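Local coordinates for cysteine desulfurase (Thermococcus onnurineus, PDB 5B7S), which probably catalyses the transfer of sulfur from L-cysteine to a sulfur carrier, releasing L-alanine, with pyridoxal 5'-phosphate as cofactor, at residues V183-G188 with H375-V380; H355-A360 with V370-H375. One frame throughout, in Å; residues are numbered along the deposited sequence.

Contact 1: residues V183-G188 with H375-V380; sequences VSNALG and HCALPV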
loop_
_atom_site.group_PDB
_atom_site.type_symbol
_atom_site.label_atom_id
_atom_site.label_comp_id
_atom_site.label_asym_id
_atom_site.label_seq_id
_atom_site.Cartn_x
_atom_site.Cartn_y
_atom_site.Cartn_z
ATOM N N VAL B 183 8.795 8.015 19.159
ATOM C CA VAL B 183 8.378 7.368 20.422
ATOM C C VAL B 183 8.298 5.866 20.290
ATOM O O VAL B 183 7.939 5.390 19.240
ATOM C CB VAL B 183 7.092 7.980 21.087
ATOM C CG1 VAL B 183 6.446 9.022 20.218
ATOM C CG2 VAL B 183 6.087 6.918 21.540
ATOM N N SER B 184 8.645 5.154 21.370
ATOM C CA SER B 184 8.598 3.679 21.419
ATOM C C SER B 184 7.161 3.174 21.525
ATOM O O SER B 184 6.439 3.554 22.414
ATOM C CB SER B 184 9.449 3.103 22.585
ATOM O OG SER B 184 8.684 2.468 23.591
ATOM N N ASN B 185 6.769 2.308 20.617
ATOM C CA ASN B 185 5.450 1.642 20.686
ATOM C C ASN B 185 5.206 0.767 21.936
ATOM O O ASN B 185 4.060 0.534 22.277
ATOM C CB ASN B 185 5.253 0.767 19.464
ATOM C CG ASN B 185 6.419 -0.156 19.250
ATOM O OD1 ASN B 185 7.584 0.292 19.239
ATOM N ND2 ASN B 185 6.136 -1.447 19.117
ATOM N N ALA B 186 6.252 0.286 22.599
ATOM C CA ALA B 186 6.087 -0.546 23.793
ATOM C C ALA B 186 6.291 0.169 25.162
ATOM O O ALA B 186 5.632 -0.195 26.149
ATOM C CB ALA B 186 7.022 -1.740 23.702
ATOM N N LEU B 187 7.227 1.125 25.243
ATOM C CA LEU B 187 7.474 1.845 26.500
ATOM C C LEU B 187 6.830 3.223 26.569
ATOM O O LEU B 187 6.521 3.707 27.650
ATOM C CB LEU B 187 8.972 1.930 26.791
ATOM C CG LEU B 187 9.736 0.595 26.773
ATOM C CD1 LEU B 187 11.153 0.801 27.273
ATOM C CD2 LEU B 187 9.059 -0.484 27.597
ATOM N N GLY B 188 6.603 3.854 25.424
ATOM C CA GLY B 188 6.016 5.194 25.406
ATOM C C GLY B 188 7.029 6.307 25.622
ATOM O O GLY B 188 6.642 7.464 25.737
ATOM N N HIS B 375 4.735 -6.805 21.219
ATOM C CA HIS B 375 4.493 -5.517 20.523
ATOM C C HIS B 375 5.431 -5.196 19.368
ATOM O O HIS B 375 5.759 -4.029 19.128
ATOM C CB HIS B 375 4.499 -4.363 21.531
ATOM C CG HIS B 375 3.656 -4.635 22.723
ATOM N ND1 HIS B 375 2.303 -4.874 22.626
ATOM C CD2 HIS B 375 3.972 -4.755 24.032
ATOM C CE1 HIS B 375 1.821 -5.123 23.828
ATOM N NE2 HIS B 375 2.814 -5.057 24.697
ATOM N N CYS B 376 5.826 -6.219 18.623
ATOM C CA CYS B 376 6.836 -6.077 17.560
ATOM C C CYS B 376 8.140 -5.378 18.037
ATOM O O CYS B 376 8.773 -4.636 17.271
ATOM C CB CYS B 376 6.222 -5.371 16.316
ATOM S SG CYS B 376 4.778 -6.158 15.505
ATOM N N ALA B 377 8.539 -5.638 19.295
ATOM C CA ALA B 377 9.749 -5.042 19.921
ATOM C C ALA B 377 10.382 -5.991 20.966
ATOM O O ALA B 377 10.691 -5.595 22.102
ATOM C CB ALA B 377 9.408 -3.694 20.550
ATOM N N LEU B 378 10.533 -7.256 20.566
ATOM C CA LEU B 378 11.200 -8.286 21.352
ATOM C C LEU B 378 12.527 -7.866 22.010
ATOM O O LEU B 378 12.777 -8.262 23.139
ATOM C CB LEU B 378 11.431 -9.547 20.501
ATOM C CG LEU B 378 10.227 -10.473 20.299
ATOM C CD1 LEU B 378 10.354 -11.335 19.039
ATOM C CD2 LEU B 378 10.015 -11.348 21.530
ATOM N N PRO B 379 13.398 -7.098 21.302
ATOM C CA PRO B 379 14.620 -6.609 21.963
ATOM C C PRO B 379 14.365 -5.861 23.264
ATOM O O PRO B 379 15.083 -6.082 24.246
ATOM C CB PRO B 379 15.219 -5.677 20.916
ATOM C CG PRO B 379 14.864 -6.333 19.634
ATOM C CD PRO B 379 13.463 -6.859 19.844
ATOM N N VAL B 380 13.334 -5.009 23.259
ATOM C CA VAL B 380 12.914 -4.251 24.444
ATOM C C VAL B 380 12.577 -5.231 25.554
ATOM O O VAL B 380 13.189 -5.192 26.615
ATOM C CB VAL B 380 11.693 -3.345 24.172
ATOM C CG1 VAL B 380 11.259 -2.633 25.448
ATOM C CG2 VAL B 380 12.004 -2.299 23.117
#

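Contact 2: residues H355-A360 with V370-H375; sequences HPHDVA and VRSGHH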
loop_
_atom_site.group_PDB
_atom_site.type_symbol
_atom_site.label_atom_id
_atom_site.label_comp_id
_atom_site.label_asym_id
_atom_site.label_seq_id
_atom_site.Cartn_x
_atom_site.Cartn_y
_atom_site.Cartn_z
ATOM N N HIS B 355 -0.164 -14.090 32.781
ATOM C CA HIS B 355 0.432 -13.767 31.493
ATOM C C HIS B 355 -0.340 -12.533 30.917
ATOM O O HIS B 355 -1.577 -12.396 31.135
ATOM C CB HIS B 355 0.360 -14.986 30.547
ATOM C CG HIS B 355 1.231 -14.842 29.340
ATOM N ND1 HIS B 355 0.759 -14.405 28.122
ATOM C CD2 HIS B 355 2.563 -15.013 29.184
ATOM C CE1 HIS B 355 1.759 -14.330 27.262
ATOM N NE2 HIS B 355 2.868 -14.686 27.884
ATOM N N PRO B 356 0.352 -11.648 30.176
ATOM C CA PRO B 356 -0.341 -10.530 29.522
ATOM C C PRO B 356 -1.572 -10.907 28.671
ATOM O O PRO B 356 -2.611 -10.261 28.785
ATOM C CB PRO B 356 0.754 -9.914 28.638
ATOM C CG PRO B 356 2.023 -10.231 29.336
ATOM C CD PRO B 356 1.800 -11.597 29.937
ATOM N N HIS B 357 -1.469 -11.928 27.829
ATOM C CA HIS B 357 -2.654 -12.433 27.080
ATOM C C HIS B 357 -3.831 -12.802 27.980
ATOM O O HIS B 357 -4.979 -12.760 27.524
ATOM C CB HIS B 357 -2.352 -13.632 26.143
ATOM C CG HIS B 357 -1.256 -13.374 25.145
ATOM N ND1 HIS B 357 -1.007 -12.126 24.606
ATOM C CD2 HIS B 357 -0.320 -14.203 24.616
ATOM C CE1 HIS B 357 0.039 -12.198 23.804
ATOM N NE2 HIS B 357 0.469 -13.448 23.787
ATOM N N ASP B 358 -3.569 -13.183 29.232
ATOM C CA ASP B 358 -4.669 -13.512 30.135
ATOM C C ASP B 358 -5.289 -12.269 30.751
ATOM O O ASP B 358 -6.485 -12.157 30.861
ATOM C CB ASP B 358 -4.231 -14.584 31.164
ATOM C CG ASP B 358 -4.226 -15.996 30.564
ATOM O OD1 ASP B 358 -4.857 -16.237 29.519
ATOM O OD2 ASP B 358 -3.597 -16.875 31.132
ATOM N N VAL B 359 -4.455 -11.309 31.094
ATOM C CA VAL B 359 -4.914 -9.980 31.521
ATOM C C VAL B 359 -5.786 -9.350 30.447
ATOM O O VAL B 359 -6.887 -8.916 30.736
ATOM C CB VAL B 359 -3.724 -9.053 31.826
ATOM C CG1 VAL B 359 -4.209 -7.669 32.196
ATOM C CG2 VAL B 359 -2.922 -9.617 32.981
ATOM N N ALA B 360 -5.303 -9.341 29.206
ATOM C CA ALA B 360 -6.079 -8.794 28.075
ATOM C C ALA B 360 -7.376 -9.535 27.742
ATOM O O ALA B 360 -8.343 -8.913 27.293
ATOM C CB ALA B 360 -5.203 -8.687 26.837
ATOM N N VAL B 370 -7.229 -3.889 24.776
ATOM C CA VAL B 370 -5.881 -3.628 25.210
ATOM C C VAL B 370 -4.996 -4.625 24.430
ATOM O O VAL B 370 -5.451 -5.707 24.110
ATOM C CB VAL B 370 -5.899 -3.814 26.766
ATOM C CG1 VAL B 370 -5.394 -5.169 27.237
ATOM C CG2 VAL B 370 -5.207 -2.702 27.493
ATOM N N ARG B 371 -3.756 -4.285 24.087
ATOM C CA ARG B 371 -2.892 -5.294 23.473
ATOM C C ARG B 371 -2.013 -6.017 24.475
ATOM O O ARG B 371 -1.688 -5.490 25.534
ATOM C CB ARG B 371 -2.023 -4.752 22.316
ATOM C CG ARG B 371 -1.750 -5.841 21.241
ATOM C CD ARG B 371 -1.212 -5.298 19.933
ATOM N NE ARG B 371 -1.893 -5.885 18.762
ATOM C CZ ARG B 371 -3.136 -5.610 18.377
ATOM N NH1 ARG B 371 -3.857 -4.778 19.083
ATOM N NH2 ARG B 371 -3.667 -6.170 17.286
ATOM N N SER B 372 -1.626 -7.231 24.104
ATOM C CA SER B 372 -0.695 -8.032 24.877
ATOM C C SER B 372 0.343 -8.695 23.978
ATOM O O SER B 372 0.070 -8.986 22.807
ATOM C CB SER B 372 -1.460 -9.082 25.691
ATOM O OG SER B 372 -2.367 -9.831 24.891
ATOM N N GLY B 373 1.529 -8.917 24.550
ATOM C CA GLY B 373 2.609 -9.684 23.931
ATOM C C GLY B 373 3.879 -8.861 23.813
ATOM O O GLY B 373 4.128 -7.973 24.643
ATOM N N HIS B 374 4.677 -9.160 22.786
ATOM C CA HIS B 374 5.968 -8.487 22.574
ATOM C C HIS B 374 5.901 -7.138 21.790
ATOM O O HIS B 374 6.906 -6.420 21.713
ATOM C CB HIS B 374 6.999 -9.461 21.963
ATOM C CG HIS B 374 6.669 -9.960 20.576
ATOM N ND1 HIS B 374 6.208 -11.239 20.330
ATOM C CD2 HIS B 374 6.806 -9.377 19.360
ATOM C CE1 HIS B 374 6.046 -11.408 19.029
ATOM N NE2 HIS B 374 6.409 -10.296 18.417
ATOM N N HIS B 375 4.735 -6.805 21.219
ATOM C CA HIS B 375 4.493 -5.517 20.523
ATOM C C HIS B 375 5.431 -5.196 19.368
ATOM O O HIS B 375 5.759 -4.029 19.128
ATOM C CB HIS B 375 4.499 -4.363 21.531
ATOM C CG HIS B 375 3.656 -4.635 22.723
ATOM N ND1 HIS B 375 2.303 -4.874 22.626
ATOM C CD2 HIS B 375 3.972 -4.755 24.032
ATOM C CE1 HIS B 375 1.821 -5.123 23.828
ATOM N NE2 HIS B 375 2.814 -5.057 24.697
#

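Contact 1: residues V183-G188 with H375-V380
Apolar contacts join L187 to V380 and A186 to both H375 and A377. CG1 of V380 stands anti to its backbone N (chi1 177°), which carries it to the branched end of L187, 3.8 Å from L187 CD2 and at nearly the same distance from CG and CD1; the two side chains run past one another in opposite directions. CB of A186 lies 4.2 Å from H375 CB and 4.4 Å from A377 CB, approaching the H375 ring obliquely.

The polar approach is made by N185, whose ND2 lies close to H375 O, at an angle too poor for a hydrogen bond. H375 directs its own NE2 to T389, where it is hydrogen-bonded.

Within 183-188 the turn is held by S184: its OG accepts from L187 N (2.6 Å) and from G188 N (3.1 Å), an ST motif, while G188 N also bonds to S184 O. On the other segment A377 is the N-cap of helix 378-384.

The buried contact thus sets the loop after strand 177-181 against the turn entering that helix, beside the cofactor site: the N185 side chain is about 3 Å from that of H134, a residue that binds pyridoxal 5'-phosphate.

Contact 2: residues H355-A360 with V370-H375
The H357 ring presents one edge to S372: the carbonyl O of S372 lies in the ring plane, 3.4 Å from CE1, and S372 OG sits near that plane beside ND1. CA of G373 comes up to CE1 obliquely at 3.6 Å. The H355 ring carries P356 CD over the centre of one face, with H357 CB in plane at its edge.

ND1 of H357 and OG of S372 share a nearly straight hydrogen bond (2.7 Å, 172°), in which either may be the donor. With chi1 51°, S372 OG stands between its backbone N and carbonyl carbon, and from there it also lies 3.6 Å from A360 CB. An alanine in place of H357 is likely to leave S372 OG without this partner and to open a gap beside G373. At the helix start H355 is the N-cap; its ND1 accepts a weak bond from H357 N.

Apolar packing continues the contact: P356 CB meets S372 CB at 3.8 Å and A360 CB meets V370 CG1 at 3.5 Å. V71 of the second subunit packs on H357 and S372.

The helical segment 356-360 runs nearly antiparallel to strand 371-373 (162°), their axes 7.1 Å apart at closest approach; helix 356-365 is the crossover helix of a beta-alpha-beta unit, whose parallel strands 346-349 and 368-373 flank strand 389-393 in the four-stranded mixed sheet.

Overall arrangement
Contacts 1 and 2 meet at H375, which ends segment 370-375 and begins 375-380; their centres are 13 Å apart. In sequence, both segments of contact 2 fall between the outer ends of contact 1. The chain passes from the four-stranded sheet, along strand 368-373, through the turn at H374-C376 and into helix 378-384, packed first by helix 356-365 and then by loop 183-188. Contact 1 is the deeper, about 12 Å from the chain centre against 21 Å, and adjoins the pyridoxal 5'-phosphate site; in contact 2, G373 remains about 12 Å from the H134 side chain. The second subunit reaches residues of either contact.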